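Local coordinates for protein beta-agarase (Persicobacter, PDB 6AII) that probably cleaves the beta-1,4 linkages of agarose to release neoagarobiose, as a calcium-binding member of the GH16 family of glycoside hydrolases, at residues A7-P12 against V315-V320; A122-A127 against S217-Y222; K171-S176 against Y231-K236; V114-F119 against K224-L229. One frame throughout, in Å; residues are numbered along the deposited sequence.

Interaction 1: residues A7-P12 against V315-V320. With CA (calcium ion), chain B.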
# COMPACT_ATOMS: atom_id res chain seq x y z
N ALA A 7 20.04 -7.04 3.64
CA ALA A 7 21.33 -7.34 2.96
C ALA A 7 21.31 -8.78 2.48
O ALA A 7 20.75 -9.62 3.12
CB ALA A 7 22.49 -7.10 3.88
N GLY A 8 21.86 -8.99 1.30
CA GLY A 8 21.85 -10.30 0.72
C GLY A 8 20.55 -10.62 0.01
O GLY A 8 20.43 -11.68 -0.58
N ILE A 9 19.53 -9.73 0.05
CA ILE A 9 18.31 -9.94 -0.69
C ILE A 9 18.42 -9.05 -1.93
O ILE A 9 18.43 -7.83 -1.82
CB ILE A 9 17.06 -9.59 0.13
CG1 ILE A 9 17.02 -10.34 1.47
CG2 ILE A 9 15.74 -9.74 -0.68
CD1 ILE A 9 15.87 -9.92 2.33
N PRO A 10 18.54 -9.65 -3.10
CA PRO A 10 18.79 -8.84 -4.32
C PRO A 10 17.57 -7.93 -4.58
O PRO A 10 16.41 -8.28 -4.21
CB PRO A 10 18.93 -9.83 -5.47
CG PRO A 10 19.02 -11.18 -4.81
CD PRO A 10 18.39 -11.08 -3.44
N VAL A 11 17.85 -6.83 -5.24
CA VAL A 11 16.76 -6.02 -5.78
C VAL A 11 16.27 -6.77 -7.00
O VAL A 11 17.03 -7.04 -7.90
CB VAL A 11 17.22 -4.59 -6.13
CG1 VAL A 11 16.16 -3.84 -6.91
CG2 VAL A 11 17.67 -3.83 -4.86
N PRO A 12 14.97 -7.08 -7.06
CA PRO A 12 14.54 -7.91 -8.14
C PRO A 12 14.37 -7.24 -9.51
O PRO A 12 14.22 -7.97 -10.54
CB PRO A 12 13.18 -8.41 -7.62
CG PRO A 12 12.69 -7.34 -6.73
CD PRO A 12 13.94 -6.86 -6.03
N VAL A 315 5.89 -3.77 9.84
CA VAL A 315 6.77 -3.45 8.72
C VAL A 315 8.20 -3.75 9.20
O VAL A 315 8.75 -3.01 10.02
CB VAL A 315 6.63 -1.99 8.25
CG1 VAL A 315 7.50 -1.74 7.01
CG2 VAL A 315 5.17 -1.61 7.97
N ASP A 316 8.77 -4.83 8.65
CA ASP A 316 10.16 -5.20 9.03
C ASP A 316 11.14 -4.20 8.45
O ASP A 316 12.16 -3.87 9.07
CB ASP A 316 10.43 -6.61 8.52
CG ASP A 316 11.78 -7.17 8.93
OD1 ASP A 316 12.34 -6.70 9.96
OD2 ASP A 316 12.24 -8.11 8.23
N TRP A 317 10.91 -3.77 7.22
CA TRP A 317 11.80 -2.80 6.60
C TRP A 317 11.12 -2.16 5.39
O TRP A 317 10.18 -2.73 4.79
CB TRP A 317 13.17 -3.42 6.19
CG TRP A 317 13.23 -4.69 5.41
CD1 TRP A 317 13.59 -5.88 5.95
CD2 TRP A 317 13.02 -4.94 4.02
NE1 TRP A 317 13.71 -6.84 4.99
CE2 TRP A 317 13.37 -6.30 3.79
CE3 TRP A 317 12.62 -4.13 2.93
CZ2 TRP A 317 13.29 -6.87 2.54
CZ3 TRP A 317 12.50 -4.72 1.68
CH2 TRP A 317 12.85 -6.07 1.49
N ILE A 318 11.60 -0.99 5.02
CA ILE A 318 11.30 -0.30 3.81
C ILE A 318 12.66 -0.02 3.16
O ILE A 318 13.54 0.52 3.86
CB ILE A 318 10.55 1.02 4.04
CG1 ILE A 318 9.22 0.79 4.75
CG2 ILE A 318 10.41 1.80 2.76
CD1 ILE A 318 8.64 2.05 5.35
N ARG A 319 12.78 -0.26 1.85
CA ARG A 319 14.06 0.10 1.16
C ARG A 319 13.72 0.72 -0.18
O ARG A 319 12.78 0.33 -0.88
CB ARG A 319 15.00 -1.10 1.04
CG ARG A 319 14.50 -2.21 0.11
CD ARG A 319 15.42 -3.41 0.18
NE ARG A 319 15.09 -4.40 -0.81
CZ ARG A 319 15.87 -5.34 -1.30
NH1 ARG A 319 17.18 -5.34 -0.99
NH2 ARG A 319 15.34 -6.31 -2.04
N VAL A 320 14.51 1.74 -0.52
CA VAL A 320 14.36 2.50 -1.73
C VAL A 320 15.72 2.59 -2.44
O VAL A 320 16.71 2.86 -1.74
CB VAL A 320 13.81 3.90 -1.46
CG1 VAL A 320 13.78 4.73 -2.70
CG2 VAL A 320 12.38 3.79 -0.87
CA CA B . 13.56 -5.02 11.00
O HOH W 1 14.19 -7.15 12.19
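Ile9 O takes a hydrogen bond from Arg319 NH1 at 2.9 Å, with an angle of 159° at the hydrogen, and lies in the plane of the guanidinium at its edge. The neighbouring carbonyl is used as well: Arg319 NH2 donates to Pro10 O at 3.1 Å, but it stands above that carbonyl's plane instead of on a lone pair, and the bond is more bent. One guanidinium thus ties down two consecutive carbonyls of a segment that has no regular secondary structure. The side chain gets there by running extended from CG to NE, after CG has settled between the backbone N and the carbonyl carbon (chi1 67°). Over one face of the guanidinium comes Val11 CG2, 4.2 Å from Arg319 NH1, while Ile9 CG2 reaches Arg319 NH2 at 3.7 Å. Glu121, on the adjacent strand 118-125, forms a salt bridge with Arg319 NH2, which would help hold the charged end in place. Strand 312-325 belongs to the antiparallel sheet of the GH16 beta-sandwich, and the N-terminal segment 7-12 crosses beside it, at side-chain distance. At Asp316 and Trp317 a classic beta bulge faces Arg123. Ile9 CD1 packs on Trp317 CZ2 at 4.0 Å, approaching the indole obliquely. Within the bulge, Asp316 binds the calcium ion twice, through its backbone O at 2.6 Å and through OD1 at 2.3 Å. Water 1 is another ligand, and Asp5, Asp30, Asn32 and Gly74 complete the site, while Asp316 OD2 turns to a salt bridge with Arg123.

Interaction 2: residues A122-A127 against S217-Y222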
# COMPACT_ATOMS: atom_id res chain seq x y z
N ALA A 122 8.71 -2.85 0.43
CA ALA A 122 8.56 -3.02 1.85
C ALA A 122 8.41 -4.51 2.16
O ALA A 122 7.80 -5.27 1.37
CB ALA A 122 7.33 -2.26 2.31
N ARG A 123 8.87 -4.91 3.35
CA ARG A 123 8.65 -6.22 3.88
C ARG A 123 7.67 -6.08 5.02
O ARG A 123 8.01 -5.45 6.04
CB ARG A 123 9.96 -6.87 4.35
CG ARG A 123 9.83 -8.32 4.77
CD ARG A 123 11.13 -9.06 4.93
NE ARG A 123 10.90 -10.49 5.13
CZ ARG A 123 11.01 -11.16 6.29
NH1 ARG A 123 10.84 -12.49 6.29
NH2 ARG A 123 11.30 -10.56 7.43
N VAL A 124 6.50 -6.64 4.80
CA VAL A 124 5.40 -6.39 5.71
C VAL A 124 4.85 -7.73 6.19
O VAL A 124 4.86 -8.70 5.44
CB VAL A 124 4.30 -5.57 5.03
CG1 VAL A 124 4.81 -4.18 4.65
CG2 VAL A 124 3.69 -6.27 3.85
N LYS A 125 4.26 -7.69 7.38
CA LYS A 125 3.42 -8.79 7.81
C LYS A 125 1.99 -8.25 7.95
O LYS A 125 1.70 -7.50 8.88
CB LYS A 125 3.90 -9.35 9.15
CG LYS A 125 3.59 -10.81 9.40
CD LYS A 125 2.18 -11.09 9.62
CE LYS A 125 1.60 -10.46 10.86
NZ LYS A 125 0.15 -10.84 10.92
N ILE A 126 1.23 -8.55 6.94
CA ILE A 126 -0.19 -8.11 6.87
C ILE A 126 -0.93 -8.65 8.11
O ILE A 126 -0.73 -9.78 8.52
CB ILE A 126 -0.76 -8.56 5.54
CG1 ILE A 126 -0.21 -7.61 4.45
CG2 ILE A 126 -2.31 -8.53 5.57
CD1 ILE A 126 -0.33 -8.04 3.06
N ALA A 127 -1.74 -7.79 8.73
CA ALA A 127 -2.52 -8.17 9.91
C ALA A 127 -3.45 -9.34 9.59
O ALA A 127 -4.11 -9.35 8.57
CB ALA A 127 -3.31 -7.01 10.39
N SER A 217 5.66 -10.76 3.75
CA SER A 217 5.68 -10.64 2.31
C SER A 217 6.57 -9.45 1.95
O SER A 217 6.53 -8.43 2.66
CB SER A 217 4.28 -10.38 1.79
OG SER A 217 3.39 -11.37 2.21
N THR A 218 7.21 -9.48 0.82
CA THR A 218 7.81 -8.30 0.23
C THR A 218 6.99 -7.84 -0.97
O THR A 218 6.51 -8.64 -1.77
CB THR A 218 9.29 -8.44 -0.17
OG1 THR A 218 9.45 -9.42 -1.20
CG2 THR A 218 10.11 -8.78 1.04
N ILE A 219 6.67 -6.56 -1.05
CA ILE A 219 5.96 -6.00 -2.19
C ILE A 219 6.69 -4.73 -2.60
O ILE A 219 7.00 -3.87 -1.76
CB ILE A 219 4.46 -5.72 -1.88
CG1 ILE A 219 3.87 -6.89 -1.13
CG2 ILE A 219 3.73 -5.47 -3.17
CD1 ILE A 219 2.74 -6.59 -0.24
N GLY A 220 6.96 -4.66 -3.89
CA GLY A 220 7.67 -3.49 -4.39
C GLY A 220 7.29 -3.09 -5.79
O GLY A 220 6.67 -3.88 -6.54
N VAL A 221 7.66 -1.85 -6.13
CA VAL A 221 7.39 -1.33 -7.49
C VAL A 221 8.66 -0.70 -8.03
O VAL A 221 9.34 -0.02 -7.27
CB VAL A 221 6.23 -0.33 -7.50
CG1 VAL A 221 6.55 0.95 -6.76
CG2 VAL A 221 5.78 0.02 -8.90
N TYR A 222 8.92 -0.93 -9.32
CA TYR A 222 9.91 -0.18 -10.05
C TYR A 222 9.14 0.84 -10.89
O TYR A 222 8.49 0.48 -11.86
CB TYR A 222 10.79 -1.09 -10.92
CG TYR A 222 11.89 -0.42 -11.72
CD1 TYR A 222 12.41 0.80 -11.31
CD2 TYR A 222 12.42 -1.05 -12.83
CE1 TYR A 222 13.44 1.39 -12.03
CE2 TYR A 222 13.48 -0.48 -13.53
CZ TYR A 222 13.96 0.74 -13.13
OH TYR A 222 15.01 1.39 -13.76
O HOH W 2 2.32 -10.51 4.69
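Val124 and Ser217 face each other as an antiparallel hydrogen-bonded pair, Val124 N giving to Ser217 O and Ser217 N to Val124 O, both at 2.8 Å and both close to straight. Ala122 and Ile219 form the next such pair, Ala122 N giving to Ile219 O and Ile219 N to Ala122 O, each at 3.0 Å. Between them Arg123 and Thr218 make the non-hydrogen-bonded pair, where the chains draw in to 4.3 Å from CA to CA; here Thr218 CA leans on Ala122 O at 3.2 Å in a CA-H...O contact. On the face carrying Arg123 and Thr218, Thr218 CG2 lies against the aliphatic part of the arginine, 3.8 Å from Arg123 CG. That chain runs extended with CG anti to the backbone N (chi1 -173°), and its guanidinium is held farther out by a salt bridge to Asp316, a calcium ligand. On the face of Ala122, Val124, Ser217 and Ile219, Val124 CG2 meets Ile219 CD1 at 4.2 Å, and Ile219 packs on Ile148 and Cys149 of strand 144-151. Where strand 118-125 ends, water 2 joins Ser217 OG to Ile126 N. Paired strands with one face turned to an opposing sheet are the build of the GH16 beta-sandwich, or jelly roll.

Interaction 3: residues K171-S176 against Y231-K236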
# COMPACT_ATOMS: atom_id res chain seq x y z
N LYS A 171 -7.65 -12.82 -0.32
CA LYS A 171 -6.71 -13.54 -1.14
C LYS A 171 -5.95 -12.63 -2.11
O LYS A 171 -4.96 -13.06 -2.71
CB LYS A 171 -7.39 -14.68 -1.88
CG LYS A 171 -8.26 -14.25 -3.04
CD LYS A 171 -9.04 -15.46 -3.58
CE LYS A 171 -9.94 -15.11 -4.74
NZ LYS A 171 -10.57 -16.38 -5.22
N HIS A 172 -6.42 -11.41 -2.28
CA HIS A 172 -5.90 -10.53 -3.30
C HIS A 172 -4.87 -9.53 -2.75
O HIS A 172 -4.73 -9.25 -1.54
CB HIS A 172 -7.00 -9.74 -3.95
CG HIS A 172 -7.95 -10.49 -4.76
ND1 HIS A 172 -9.09 -11.02 -4.21
CD2 HIS A 172 -7.94 -10.90 -6.02
CE1 HIS A 172 -9.70 -11.68 -5.11
NE2 HIS A 172 -9.06 -11.61 -6.25
N ILE A 173 -4.05 -9.08 -3.68
CA ILE A 173 -3.25 -7.83 -3.52
C ILE A 173 -3.61 -6.97 -4.73
O ILE A 173 -3.34 -7.35 -5.87
CB ILE A 173 -1.75 -8.08 -3.39
CG1 ILE A 173 -1.39 -8.87 -2.14
CG2 ILE A 173 -0.98 -6.74 -3.36
CD1 ILE A 173 0.04 -9.40 -2.12
N HIS A 174 -4.12 -5.77 -4.48
CA HIS A 174 -4.39 -4.82 -5.54
C HIS A 174 -3.12 -4.13 -6.01
O HIS A 174 -2.43 -3.60 -5.19
CB HIS A 174 -5.41 -3.80 -5.03
CG HIS A 174 -5.99 -2.93 -6.10
ND1 HIS A 174 -6.16 -1.55 -5.92
CD2 HIS A 174 -6.43 -3.23 -7.35
CE1 HIS A 174 -6.74 -1.06 -7.02
NE2 HIS A 174 -6.96 -2.05 -7.87
N LEU A 175 -2.78 -4.22 -7.32
CA LEU A 175 -1.59 -3.63 -7.91
C LEU A 175 -2.11 -2.59 -8.92
O LEU A 175 -2.69 -2.99 -9.94
CB LEU A 175 -0.75 -4.70 -8.63
CG LEU A 175 -0.38 -5.90 -7.79
CD1 LEU A 175 0.32 -6.94 -8.69
CD2 LEU A 175 0.51 -5.49 -6.59
N SER A 176 -1.93 -1.34 -8.59
CA SER A 176 -2.61 -0.31 -9.38
C SER A 176 -1.94 1.04 -9.21
O SER A 176 -0.85 1.17 -8.62
CB SER A 176 -4.10 -0.25 -8.94
OG SER A 176 -4.83 0.41 -9.96
N TYR A 231 5.76 -4.44 -10.97
CA TYR A 231 5.48 -4.88 -9.55
C TYR A 231 6.11 -6.26 -9.27
O TYR A 231 6.15 -7.15 -10.14
CB TYR A 231 3.96 -5.01 -9.39
CG TYR A 231 3.21 -3.72 -9.52
CD1 TYR A 231 2.84 -3.28 -10.78
CD2 TYR A 231 2.83 -2.97 -8.43
CE1 TYR A 231 2.13 -2.09 -10.96
CE2 TYR A 231 2.15 -1.76 -8.60
CZ TYR A 231 1.78 -1.35 -9.86
OH TYR A 231 1.07 -0.19 -10.01
N TYR A 232 6.60 -6.41 -8.02
CA TYR A 232 7.30 -7.56 -7.55
C TYR A 232 6.70 -7.98 -6.22
O TYR A 232 6.56 -7.17 -5.30
CB TYR A 232 8.78 -7.22 -7.32
CG TYR A 232 9.46 -6.88 -8.62
CD1 TYR A 232 9.36 -5.61 -9.18
CD2 TYR A 232 10.14 -7.84 -9.30
CE1 TYR A 232 9.93 -5.33 -10.43
CE2 TYR A 232 10.70 -7.59 -10.54
CZ TYR A 232 10.58 -6.34 -11.11
OH TYR A 232 11.19 -6.14 -12.33
N ILE A 233 6.37 -9.28 -6.07
CA ILE A 233 5.88 -9.85 -4.84
C ILE A 233 6.85 -10.96 -4.44
O ILE A 233 7.11 -11.91 -5.22
CB ILE A 233 4.42 -10.35 -4.99
CG1 ILE A 233 3.49 -9.17 -5.24
CG2 ILE A 233 4.02 -11.14 -3.75
CD1 ILE A 233 2.06 -9.53 -5.56
N ASN A 234 7.38 -10.89 -3.20
CA ASN A 234 8.26 -11.89 -2.70
C ASN A 234 9.44 -12.13 -3.62
O ASN A 234 9.92 -13.25 -3.79
CB ASN A 234 7.52 -13.16 -2.30
CG ASN A 234 6.63 -12.97 -1.11
OD1 ASN A 234 6.84 -12.06 -0.30
ND2 ASN A 234 5.63 -13.84 -0.98
N GLY A 235 9.93 -11.05 -4.20
CA GLY A 235 11.13 -11.08 -5.00
C GLY A 235 10.91 -11.51 -6.44
O GLY A 235 11.88 -11.68 -7.16
N LYS A 236 9.67 -11.79 -6.85
CA LYS A 236 9.36 -12.28 -8.16
C LYS A 236 8.52 -11.25 -8.90
O LYS A 236 7.56 -10.70 -8.40
CB LYS A 236 8.63 -13.64 -8.10
CG LYS A 236 9.56 -14.71 -7.53
CD LYS A 236 8.94 -16.09 -7.36
CE LYS A 236 7.86 -16.13 -6.30
NZ LYS A 236 8.41 -16.09 -4.92
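The Tyr231 ring carries Leu175 CB over the centre of one face, 4.0 Å from its centroid and only 12° off the ring normal, a CH-pi contact. At the ring's edge, near its plane, is Ser176 O, to which Tyr231 OH donates a hydrogen bond of 2.7 Å. The hydroxyl stands above the plane of that carbonyl, not on a lone pair. Leucine and tyrosine lie alongside, pointing opposite ways, and Leu175 CD2 comes to rest 3.9 Å from Tyr231 CD2, while Leu175 CD1 lies nearer the tyrosine CB. With CG anti to the carbonyl carbon (chi1 -65°), the phenol extends across to segment 171-176 and reaches its backbone. An alanine in place of Tyr231 is likely to leave Ser176 O without this donor and to open a gap beneath Leu175. The contact is made between sheets: the axes of strand segments 173-176 and 231-233 come no closer than 9.5 Å and run roughly antiparallel, at 161°, so the two strands do not pair, and every link across the core of the GH16 beta-sandwich here uses at least one side chain. A second bridge lies farther along, where Ile173 and Ile233 meet end to end, their CD1 methyls 4.0 Å apart. Leu175 CD1 sits more loosely beside Ile233 CD1, at 4.4 Å. Tyr204 packs on Leu175 and Ile233, and Val238 and Arg239 of the next strand also touch Leu175 and Tyr231. From Ile233 to Lys236 the chain reverses in a type I' turn, its ends joined by Ile233 N to Lys236 O and Lys236 N to Ile233 O.

Interaction 4: residues V114-F119 against K224-L229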
# COMPACT_ATOMS: atom_id res chain seq x y z
N VAL A 114 9.99 10.13 -3.40
CA VAL A 114 10.65 9.43 -4.49
C VAL A 114 10.13 9.92 -5.83
O VAL A 114 9.03 10.47 -5.92
CB VAL A 114 10.47 7.90 -4.36
CG1 VAL A 114 10.97 7.39 -3.02
CG2 VAL A 114 9.04 7.51 -4.53
N GLN A 115 10.94 9.73 -6.86
CA GLN A 115 10.59 10.03 -8.23
C GLN A 115 11.31 9.06 -9.15
O GLN A 115 12.48 8.62 -8.85
CB GLN A 115 10.99 11.49 -8.54
CG GLN A 115 10.71 11.90 -9.96
CD GLN A 115 10.99 13.37 -10.16
OE1 GLN A 115 12.06 13.86 -9.75
NE2 GLN A 115 10.05 14.06 -10.78
N TYR A 116 10.71 8.76 -10.28
CA TYR A 116 11.29 7.84 -11.23
C TYR A 116 12.68 8.36 -11.63
O TYR A 116 12.85 9.58 -11.66
CB TYR A 116 10.46 7.73 -12.51
CG TYR A 116 10.51 8.92 -13.44
CD1 TYR A 116 9.71 10.01 -13.20
CD2 TYR A 116 11.47 9.00 -14.43
CE1 TYR A 116 9.81 11.15 -13.98
CE2 TYR A 116 11.59 10.14 -15.21
CZ TYR A 116 10.75 11.20 -14.98
OH TYR A 116 10.80 12.37 -15.75
N PRO A 117 13.57 7.49 -12.02
CA PRO A 117 13.59 6.03 -11.88
C PRO A 117 13.85 5.64 -10.42
O PRO A 117 14.82 6.07 -9.72
CB PRO A 117 14.69 5.51 -12.84
CG PRO A 117 15.68 6.66 -12.87
CD PRO A 117 14.90 7.92 -12.56
N VAL A 118 12.97 4.80 -9.85
CA VAL A 118 13.13 4.43 -8.45
C VAL A 118 12.46 3.08 -8.18
O VAL A 118 11.42 2.80 -8.75
CB VAL A 118 12.54 5.49 -7.54
CG1 VAL A 118 11.06 5.70 -7.79
CG2 VAL A 118 12.82 5.24 -6.07
N PHE A 119 13.07 2.30 -7.32
CA PHE A 119 12.51 1.02 -6.87
C PHE A 119 12.16 1.19 -5.39
O PHE A 119 13.05 1.59 -4.54
CB PHE A 119 13.48 -0.13 -7.11
CG PHE A 119 12.96 -1.43 -6.56
CD1 PHE A 119 12.08 -2.20 -7.29
CD2 PHE A 119 13.43 -1.94 -5.35
CE1 PHE A 119 11.60 -3.40 -6.78
CE2 PHE A 119 12.95 -3.15 -4.85
CZ PHE A 119 12.05 -3.88 -5.56
N LYS A 224 9.91 3.10 -13.32
CA LYS A 224 11.10 3.15 -14.18
C LYS A 224 11.14 4.49 -14.96
O LYS A 224 12.19 5.19 -15.03
CB LYS A 224 11.12 1.98 -15.14
CG LYS A 224 12.25 2.05 -16.15
CD LYS A 224 12.32 0.78 -16.98
CE LYS A 224 13.40 0.77 -18.03
NZ LYS A 224 13.41 -0.57 -18.65
N ASP A 225 9.99 4.87 -15.48
CA ASP A 225 9.84 6.09 -16.26
C ASP A 225 8.36 6.46 -16.22
O ASP A 225 7.54 5.72 -15.62
CB ASP A 225 10.42 5.94 -17.68
CG ASP A 225 9.72 4.97 -18.62
OD1 ASP A 225 8.51 5.12 -18.84
OD2 ASP A 225 10.40 4.05 -19.10
N PRO A 226 7.99 7.61 -16.78
CA PRO A 226 6.64 8.06 -16.61
C PRO A 226 5.59 7.15 -17.25
O PRO A 226 4.43 7.33 -16.91
CB PRO A 226 6.61 9.49 -17.23
CG PRO A 226 8.05 9.91 -17.06
CD PRO A 226 8.83 8.67 -17.40
N ASN A 227 5.97 6.24 -18.13
CA ASN A 227 5.03 5.32 -18.73
C ASN A 227 5.43 3.86 -18.46
O ASN A 227 5.18 2.99 -19.29
CB ASN A 227 4.92 5.58 -20.25
CG ASN A 227 4.19 6.88 -20.49
OD1 ASN A 227 2.96 6.93 -20.36
ND2 ASN A 227 4.95 7.95 -20.70
N HIS A 228 6.03 3.57 -17.30
CA HIS A 228 6.54 2.19 -17.07
C HIS A 228 6.55 1.90 -15.56
O HIS A 228 7.38 2.47 -14.81
CB HIS A 228 7.91 1.99 -17.72
CG HIS A 228 8.32 0.54 -17.73
ND1 HIS A 228 8.28 -0.24 -18.86
CD2 HIS A 228 8.81 -0.27 -16.77
CE1 HIS A 228 8.73 -1.47 -18.61
NE2 HIS A 228 9.07 -1.50 -17.32
N LEU A 229 5.75 0.89 -15.16
CA LEU A 229 5.71 0.43 -13.78
C LEU A 229 5.86 -1.10 -13.77
O LEU A 229 5.28 -1.78 -14.64
CB LEU A 229 4.35 0.74 -13.16
CG LEU A 229 3.95 2.19 -12.95
CD1 LEU A 229 2.54 2.21 -12.38
CD2 LEU A 229 4.92 2.90 -12.04
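From CB to hydroxyl, Tyr116 lies against Lys224, Asp225 and Pro226, at the rim of the GH16 beta-sandwich, where the start of strand 118-125 lies beside the turn of the hairpin formed by strands 217-225 and 228-233. Its CB is 4.0 Å from Lys224 O, and that oxygen also sits at the edge of the ring, near its plane. CG stands between the backbone N and the carbonyl carbon (chi1 72°), which sends the ring across the hairpin. Next outward, Tyr116 CD2 touches Asp225 CA at 3.8 Å, and Tyr116 CE2 packs on Pro226 CD. Farther on, Pro226 CG lies over one ring face, displaced from the ring centre and 20° off the normal. This is a CH-pi contact, tightest at Tyr116 CZ, 3.6 Å from Pro226 CG, and the same proline carbon is 3.9 Å from Tyr116 OH. A serine in place of Tyr116 would probably leave that side of Pro226 uncovered and strip Asp225 CA of its aromatic neighbour. The hairpin turn is braced from within, because Asp225 OD1 accepts from Asn227 N at 2.9 Å in an Asx turn, which probably helps hold the chain around Pro226. Pro226 also packs on Thr277. In the loop before strand 118-125 a cis peptide bond links Tyr116 to Pro117, and Pro117 CB rests 3.3 Å from Lys224 O.

How the interactions relate
All four contacts reach one antiparallel sheet of the GH16 sandwich, in which strands 312-325, 118-125, 217-225 and 228-233 are successive neighbours. Interactions 2 and 4 use the same strand pair, 118-125 with 217-225, with centres about 18 Å apart. Centre to centre, interactions 1 and 3 lie about 9 Å and about 8 Å from interaction 2, and interaction 3 crosses to the second sheet through strand 173-181. Along the chain, interaction 1 spans the other three, interaction 2 falls within interaction 4, and interaction 3 alternates with both. Thr218 O and Asn234 N, probably hydrogen-bonded, link interactions 2 and 3 directly, while interaction 1, bringing residues 7-12 to 315-320, ties early and late chain into one domain.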